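Local atomic coordinates of Sqt1 (Chaetomium thermophilum, PDB entry 4ZOY), a protein that probably acts as a WD40-repeat chaperone in ribosome biogenesis, capturing a dedicated ribosomal protein while it is still being made. Residues A[448-459]-A[471-479]. Numbering follows the deposited sequence.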
loop_
_atom_site.group_PDB
_atom_site.type_symbol
_atom_site.label_atom_id
_atom_site.label_comp_id
_atom_site.label_asym_id
_atom_site.label_seq_id
_atom_site.Cartn_x
_atom_site.Cartn_y
_atom_site.Cartn_z
ATOM N N HIS A 448 -2.768 -12.438 -15.895
ATOM C CA HIS A 448 -3.904 -11.527 -15.912
ATOM C C HIS A 448 -4.125 -11.032 -17.326
ATOM O O HIS A 448 -3.202 -10.996 -18.129
ATOM C CB HIS A 448 -3.690 -10.325 -14.981
ATOM C CG HIS A 448 -3.855 -10.646 -13.529
ATOM N ND1 HIS A 448 -5.084 -10.705 -12.915
ATOM C CD2 HIS A 448 -2.935 -10.904 -12.568
ATOM C CE1 HIS A 448 -4.920 -11.012 -11.635
ATOM N NE2 HIS A 448 -3.627 -11.125 -11.402
ATOM N N ARG A 449 -5.356 -10.633 -17.621
ATOM C CA ARG A 449 -5.596 -9.883 -18.836
ATOM C C ARG A 449 -4.990 -8.493 -18.694
ATOM O O ARG A 449 -4.866 -7.962 -17.577
ATOM C CB ARG A 449 -7.099 -9.790 -19.135
ATOM C CG ARG A 449 -7.677 -11.077 -19.734
ATOM C CD ARG A 449 -9.046 -11.425 -19.102
ATOM N NE ARG A 449 -10.024 -10.397 -19.364
ATOM C CZ ARG A 449 -11.190 -10.226 -18.744
ATOM N NH1 ARG A 449 -11.624 -11.016 -17.760
ATOM N NH2 ARG A 449 -11.935 -9.223 -19.142
ATOM N N SER A 450 -4.611 -7.906 -19.822
ATOM C CA SER A 450 -4.205 -6.508 -19.866
ATOM C C SER A 450 -5.417 -5.602 -19.699
ATOM O O SER A 450 -6.555 -6.049 -19.857
ATOM C CB SER A 450 -3.512 -6.193 -21.188
ATOM O OG SER A 450 -4.468 -6.214 -22.247
ATOM N N GLY A 451 -5.184 -4.327 -19.398
ATOM C CA GLY A 451 -6.272 -3.367 -19.330
ATOM C C GLY A 451 -7.053 -3.278 -20.634
ATOM O O GLY A 451 -8.276 -3.142 -20.622
ATOM N N GLN A 452 -6.339 -3.375 -21.751
ATOM C CA GLN A 452 -6.951 -3.311 -23.081
ATOM C C GLN A 452 -7.954 -4.445 -23.311
ATOM O O GLN A 452 -8.842 -4.341 -24.170
ATOM C CB GLN A 452 -5.875 -3.347 -24.170
ATOM C CG GLN A 452 -5.041 -2.071 -24.308
ATOM C CD GLN A 452 -3.974 -1.905 -23.225
ATOM O OE1 GLN A 452 -3.691 -2.825 -22.453
ATOM N NE2 GLN A 452 -3.367 -0.721 -23.179
ATOM N N GLU A 453 -7.812 -5.523 -22.545
ATOM C CA GLU A 453 -8.711 -6.671 -22.634
ATOM C C GLU A 453 -9.629 -6.792 -21.419
ATOM O O GLU A 453 -10.278 -7.821 -21.214
ATOM C CB GLU A 453 -7.904 -7.961 -22.808
ATOM C CG GLU A 453 -7.027 -7.987 -24.058
ATOM C CD GLU A 453 -7.821 -7.855 -25.348
ATOM O OE1 GLU A 453 -8.997 -8.285 -25.383
ATOM O OE2 GLU A 453 -7.269 -7.309 -26.326
ATOM N N GLY A 454 -9.688 -5.745 -20.600
ATOM C CA GLY A 454 -10.592 -5.735 -19.465
ATOM C C GLY A 454 -9.972 -6.198 -18.161
ATOM O O GLY A 454 -10.692 -6.517 -17.220
ATOM N N GLY A 455 -8.639 -6.232 -18.114
ATOM C CA GLY A 455 -7.915 -6.644 -16.918
ATOM C C GLY A 455 -7.038 -5.554 -16.328
ATOM O O GLY A 455 -7.427 -4.387 -16.253
ATOM N N GLY A 456 -5.839 -5.956 -15.920
ATOM C CA GLY A 456 -4.916 -5.072 -15.209
ATOM C C GLY A 456 -4.715 -5.564 -13.782
ATOM O O GLY A 456 -5.662 -6.012 -13.125
ATOM N N VAL A 457 -3.478 -5.474 -13.287
ATOM C CA VAL A 457 -3.203 -5.908 -11.918
ATOM C C VAL A 457 -3.351 -4.737 -10.956
ATOM O O VAL A 457 -2.633 -3.746 -11.077
ATOM C CB VAL A 457 -1.797 -6.498 -11.772
ATOM C CG1 VAL A 457 -1.631 -7.121 -10.394
ATOM C CG2 VAL A 457 -1.539 -7.526 -12.880
ATOM N N LEU A 458 -4.306 -4.855 -10.034
ATOM C CA LEU A 458 -4.651 -3.749 -9.129
ATOM C C LEU A 458 -3.891 -3.781 -7.805
ATOM O O LEU A 458 -3.878 -2.793 -7.083
ATOM C CB LEU A 458 -6.160 -3.748 -8.850
ATOM C CG LEU A 458 -7.041 -3.562 -10.088
ATOM C CD1 LEU A 458 -8.517 -3.633 -9.716
ATOM C CD2 LEU A 458 -6.723 -2.252 -10.823
ATOM N N GLY A 459 -3.265 -4.907 -7.482
ATOM C CA GLY A 459 -2.528 -4.999 -6.234
ATOM C C GLY A 459 -1.859 -6.343 -6.106
ATOM O O GLY A 459 -2.101 -7.256 -6.915
ATOM N N THR A 471 -1.875 -11.898 -6.377
ATOM C CA THR A 471 -2.328 -10.708 -7.097
ATOM C C THR A 471 -3.835 -10.547 -7.068
ATOM O O THR A 471 -4.576 -11.517 -6.885
ATOM C CB THR A 471 -1.908 -10.749 -8.557
ATOM O OG1 THR A 471 -2.484 -11.917 -9.170
ATOM C CG2 THR A 471 -0.392 -10.792 -8.690
ATOM N N VAL A 472 -4.286 -9.316 -7.273
ATOM C CA VAL A 472 -5.710 -9.053 -7.467
ATOM C C VAL A 472 -5.867 -8.254 -8.755
ATOM O O VAL A 472 -5.114 -7.308 -9.035
ATOM C CB VAL A 472 -6.349 -8.314 -6.258
ATOM C CG1 VAL A 472 -6.373 -9.217 -5.036
ATOM C CG2 VAL A 472 -5.630 -6.989 -5.947
ATOM N N GLY A 473 -6.824 -8.672 -9.583
ATOM C CA GLY A 473 -6.983 -8.058 -10.891
ATOM C C GLY A 473 -8.325 -7.396 -11.171
ATOM O O GLY A 473 -9.361 -7.740 -10.589
ATOM N N ASP A 474 -8.308 -6.461 -12.113
ATOM C CA ASP A 474 -9.544 -5.818 -12.540
ATOM C C ASP A 474 -10.371 -6.785 -13.377
ATOM O O ASP A 474 -11.555 -6.526 -13.617
ATOM C CB ASP A 474 -9.253 -4.551 -13.339
ATOM C CG ASP A 474 -10.429 -3.598 -13.360
ATOM O OD1 ASP A 474 -11.044 -3.388 -12.298
ATOM O OD2 ASP A 474 -10.727 -3.051 -14.443
ATOM N N ASP A 475 -9.733 -7.877 -13.805
ATOM C CA ASP A 475 -10.403 -8.962 -14.533
ATOM C C ASP A 475 -11.071 -9.978 -13.601
ATOM O O ASP A 475 -11.431 -11.072 -14.039
ATOM C CB ASP A 475 -9.401 -9.667 -15.466
ATOM C CG ASP A 475 -8.108 -10.093 -14.772
ATOM O OD1 ASP A 475 -7.910 -9.793 -13.575
ATOM O OD2 ASP A 475 -7.278 -10.737 -15.449
ATOM N N ALA A 476 -11.206 -9.625 -12.321
ATOM C CA ALA A 476 -11.962 -10.397 -11.322
ATOM C C ALA A 476 -11.294 -11.705 -10.944
ATOM O O ALA A 476 -11.955 -12.630 -10.459
ATOM C CB ALA A 476 -13.414 -10.668 -11.808
ATOM N N VAL A 477 -9.981 -11.777 -11.141
ATOM C CA VAL A 477 -9.238 -12.985 -10.807
ATOM C C VAL A 477 -8.127 -12.654 -9.814
ATOM O O VAL A 477 -7.605 -11.535 -9.796
ATOM C CB VAL A 477 -8.632 -13.646 -12.062
ATOM C CG1 VAL A 477 -8.213 -15.083 -11.767
ATOM C CG2 VAL A 477 -9.632 -13.624 -13.217
ATOM N N VAL A 478 -7.821 -13.647 -8.989
ATOM C CA VAL A 478 -6.717 -13.649 -8.028
ATOM C C VAL A 478 -5.743 -14.728 -8.467
ATOM O O VAL A 478 -6.154 -15.878 -8.658
ATOM C CB VAL A 478 -7.219 -13.938 -6.609
ATOM C CG1 VAL A 478 -6.064 -14.050 -5.616
ATOM C CG2 VAL A 478 -8.237 -12.872 -6.159
ATOM N N LEU A 479 -4.469 -14.379 -8.654
ATOM C CA LEU A 479 -3.474 -15.353 -9.110
ATOM C C LEU A 479 -2.361 -15.536 -8.086
ATOM O O LEU A 479 -2.091 -14.644 -7.281
ATOM C CB LEU A 479 -2.864 -14.944 -10.456
ATOM C CG LEU A 479 -3.817 -14.871 -11.653
ATOM C CD1 LEU A 479 -3.081 -14.514 -12.924
ATOM C CD2 LEU A 479 -4.543 -16.219 -11.802
HETATM O O HOH W 1 -9.853 -3.155 -16.873
#
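His448 is held at both ring nitrogens by the 471-479 segment. His448 NE2 lies 2.6 Å from Thr471 OG1, in an almost straight hydrogen bond. His448 ND1 donates to Asp475 OD1 at 3.0 Å; Asp475 OD1 receives it on its syn lone pair and lies close to the plane of the ring. Asp475 OD2 takes the backbone N-H of Arg449 at 2.9 Å, on its anti side and tilted out of the carboxylate plane. The Asp475 CG lies between its backbone N and carbonyl carbon (chi1 51°), which turns the carboxylate back toward His448. Thr471 OG1 also accepts the N-H of Leu479, which ties the histidine to the next strand. The buried His448, Thr471 and Asp475 form the hydrogen-bonded network familiar from WD40 propellers, here in the blade that strand 9-11 completes from the N-terminus. Asp475 belongs to the type I turn from Gly473 to Ala476. Strands 457-461 and 468-473 pair antiparallel with a classic bulge: Leu458 N donates to Val472 O at 2.8 Å, and Gly459 N adds a weak bond to it. Asp474 N closes on Gly456 O at 2.9 Å. A water bridges Gly455 O and Asp474 OD2, while Asp474 OD1 bonds to Ser17. Leu479 CD1 makes a CH-pi contact over one face of the His448 ring, 3.8 Å from its centroid. With an alanine here instead of His448, the Asp475 carboxylate and the Thr471 hydroxyl would probably lose their shared partner, and a gap would open beside Leu479. The Arg449 guanidinium lies with one face over Asp475 CB, and its NE and NH2 both grip Glu453 O. Leu458 CD1 packs 3.6 Å from Asp474 OD1. The Leu458 side chain also touches Phe19.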